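Local coordinates for probable branched-chain amino acid ABC transporter, amino acid binding protein (Thermus thermophilus, PDB 3LKB) that binds valine and is probably the solute-binding component of a branched-chain amino acid ABC transporter, at residues R357-K362 against F366-E371. The protein carries 2 engineered substitutions. Residues are numbered along the deposited sequence; the frame is centred on the assembly and turned at random.
Sequences RILEAK and FVPVTE
Ala361 sets its CB over one face of the Phe366 ring, 4.0 Å from the ring centroid, a CH-pi contact for which a small methyl suits the antiparallel pairing. Leu359, on the same face of this beta hairpin, lays CD2 3.9 Å from CD of Pro368. Proline fits because a non-hydrogen-bonded pair asks no N-H of it, and 365-368 is the sheet's outermost strand within this chain. Arg357 runs alongside Pro368: bending at chi3 (-80°) brings NH1 to 3.6 Å from Pro368 CB, while Leu359 CD2 lies over a face of the guanidinium. A water in the guanidinium plane joins NH1 to Thr370 O, and NH2 salt-bridges Glu260; an alanine for Arg357, lacking the guanidinium packed beside Pro368, would probably leave that carboxylate without its mate. Glu360 and Val367 exchange two backbone hydrogen bonds. Past strand 365-368, Thr370 offers OG1 to the backbone N-H of Ile358 at 3.0 Å (163°). On the face carrying Glu360 and Val367, Lys362 crosses Val367 at about a right angle and bridges to Glu360, its NZ 3.3 Å from OE1, above the carboxylate plane. Strand 357-362 lies between strands 250-253 and 365-368, and helix 236-242 packs on Ala361 and Phe366 through Ile239.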
loop_
_atom_site.group_PDB
_atom_site.type_symbol
_atom_site.label_atom_id
_atom_site.label_comp_id
_atom_site.label_asym_id
_atom_site.label_seq_id
_atom_site.Cartn_x
_atom_site.Cartn_y
_atom_site.Cartn_z
ATOM N N ARG A 357 -6.077 25.656 -9.498
ATOM C CA ARG A 357 -5.003 26.312 -10.219
ATOM C C ARG A 357 -4.295 25.278 -11.086
ATOM O O ARG A 357 -4.503 24.064 -10.933
ATOM C CB ARG A 357 -3.951 26.909 -9.240
ATOM C CG ARG A 357 -4.468 27.792 -8.096
ATOM C CD ARG A 357 -3.330 28.196 -7.204
ATOM N NE ARG A 357 -2.957 27.139 -6.263
ATOM C CZ ARG A 357 -2.002 27.246 -5.333
ATOM N NH1 ARG A 357 -1.313 28.390 -5.223
ATOM N NH2 ARG A 357 -1.728 26.203 -4.526
ATOM N N ILE A 358 -3.496 25.765 -12.028
ATOM C CA ILE A 358 -2.534 24.932 -12.704
ATOM C C ILE A 358 -1.164 25.185 -12.067
ATOM O O ILE A 358 -0.746 26.339 -11.862
ATOM C CB ILE A 358 -2.481 25.250 -14.218
ATOM C CG1 ILE A 358 -3.887 25.269 -14.863
ATOM C CG2 ILE A 358 -1.464 24.399 -14.990
ATOM C CD1 ILE A 358 -4.643 24.082 -14.711
ATOM N N LEU A 359 -0.469 24.104 -11.724
ATOM C CA LEU A 359 0.886 24.220 -11.181
ATOM C C LEU A 359 1.855 23.538 -12.146
ATOM O O LEU A 359 1.455 22.625 -12.874
ATOM C CB LEU A 359 0.987 23.629 -9.768
ATOM C CG LEU A 359 -0.092 24.206 -8.804
ATOM C CD1 LEU A 359 -1.390 23.441 -8.702
ATOM C CD2 LEU A 359 0.401 24.461 -7.415
ATOM N N GLU A 360 3.109 24.003 -12.174
ATOM C CA GLU A 360 4.121 23.431 -13.016
ATOM C C GLU A 360 5.222 22.874 -12.139
ATOM O O GLU A 360 5.665 23.554 -11.198
ATOM C CB GLU A 360 4.710 24.494 -13.947
ATOM C CG GLU A 360 5.833 23.896 -14.836
ATOM C CD GLU A 360 6.447 24.848 -15.845
ATOM O OE1 GLU A 360 6.123 26.057 -15.892
ATOM O OE2 GLU A 360 7.302 24.380 -16.607
ATOM N N ALA A 361 5.675 21.663 -12.439
ATOM C CA ALA A 361 6.801 21.043 -11.707
ATOM C C ALA A 361 8.122 21.733 -12.109
ATOM O O ALA A 361 8.499 21.717 -13.310
ATOM C CB ALA A 361 6.883 19.546 -12.040
ATOM N N LYS A 362 8.791 22.368 -11.132
ATOM C CA LYS A 362 10.086 23.054 -11.406
ATOM C C LYS A 362 11.126 22.694 -10.350
ATOM O O LYS A 362 10.892 22.876 -9.166
ATOM C CB LYS A 362 9.932 24.563 -11.474
ATOM C CG LYS A 362 8.627 25.055 -12.034
ATOM C CD LYS A 362 8.798 26.026 -13.177
ATOM C CE LYS A 362 8.480 27.418 -12.763
ATOM N NZ LYS A 362 7.582 28.064 -13.769
ATOM N N PHE A 366 6.134 21.336 -7.302
ATOM C CA PHE A 366 5.040 22.044 -8.022
ATOM C C PHE A 366 4.822 23.536 -7.675
ATOM O O PHE A 366 4.517 23.869 -6.551
ATOM C CB PHE A 366 3.738 21.264 -7.919
ATOM C CG PHE A 366 3.699 20.097 -8.839
ATOM C CD1 PHE A 366 3.359 20.281 -10.199
ATOM C CD2 PHE A 366 4.061 18.822 -8.403
ATOM C CE1 PHE A 366 3.349 19.216 -11.091
ATOM C CE2 PHE A 366 4.018 17.732 -9.300
ATOM C CZ PHE A 366 3.678 17.931 -10.664
ATOM N N VAL A 367 4.978 24.416 -8.658
ATOM C CA VAL A 367 4.924 25.855 -8.475
ATOM C C VAL A 367 3.649 26.358 -9.160
ATOM O O VAL A 367 3.395 26.017 -10.300
ATOM C CB VAL A 367 6.103 26.529 -9.228
ATOM C CG1 VAL A 367 5.940 28.014 -9.250
ATOM C CG2 VAL A 367 7.451 26.111 -8.618
ATOM N N PRO A 368 2.850 27.184 -8.467
ATOM C CA PRO A 368 1.648 27.718 -9.145
ATOM C C PRO A 368 1.993 28.659 -10.281
ATOM O O PRO A 368 2.738 29.621 -10.088
ATOM C CB PRO A 368 0.913 28.506 -8.042
ATOM C CG PRO A 368 1.929 28.676 -6.927
ATOM C CD PRO A 368 2.845 27.457 -7.013
ATOM N N VAL A 369 1.470 28.372 -11.461
ATOM C CA VAL A 369 1.588 29.288 -12.569
ATOM C C VAL A 369 0.223 29.945 -12.879
ATOM O O VAL A 369 0.056 30.515 -13.951
ATOM C CB VAL A 369 2.164 28.598 -13.830
ATOM C CG1 VAL A 369 3.592 28.176 -13.607
ATOM C CG2 VAL A 369 1.307 27.398 -14.261
ATOM N N THR A 370 -0.754 29.825 -11.968
ATOM C CA THR A 370 -1.995 30.636 -12.057
ATOM C C THR A 370 -2.494 31.097 -10.665
ATOM O O THR A 370 -1.990 30.664 -9.615
ATOM C CB THR A 370 -3.196 29.953 -12.850
ATOM O OG1 THR A 370 -3.638 28.781 -12.176
ATOM C CG2 THR A 370 -2.860 29.595 -14.256
ATOM N N GLU A 371 -3.440 32.026 -10.686
ATOM C CA GLU A 371 -4.286 32.351 -9.554
ATOM C C GLU A 371 -5.466 31.354 -9.516
ATOM O O GLU A 371 -5.745 30.686 -10.518
ATOM C CB GLU A 371 -4.786 33.766 -9.770
ATOM C CG GLU A 371 -4.111 34.810 -8.907
ATOM C CD GLU A 371 -4.956 35.086 -7.632
ATOM O OE1 GLU A 371 -6.180 34.704 -7.604
ATOM O OE2 GLU A 371 -4.406 35.672 -6.661
HETATM O O HOH W 1 -1.332 31.008 -6.571
#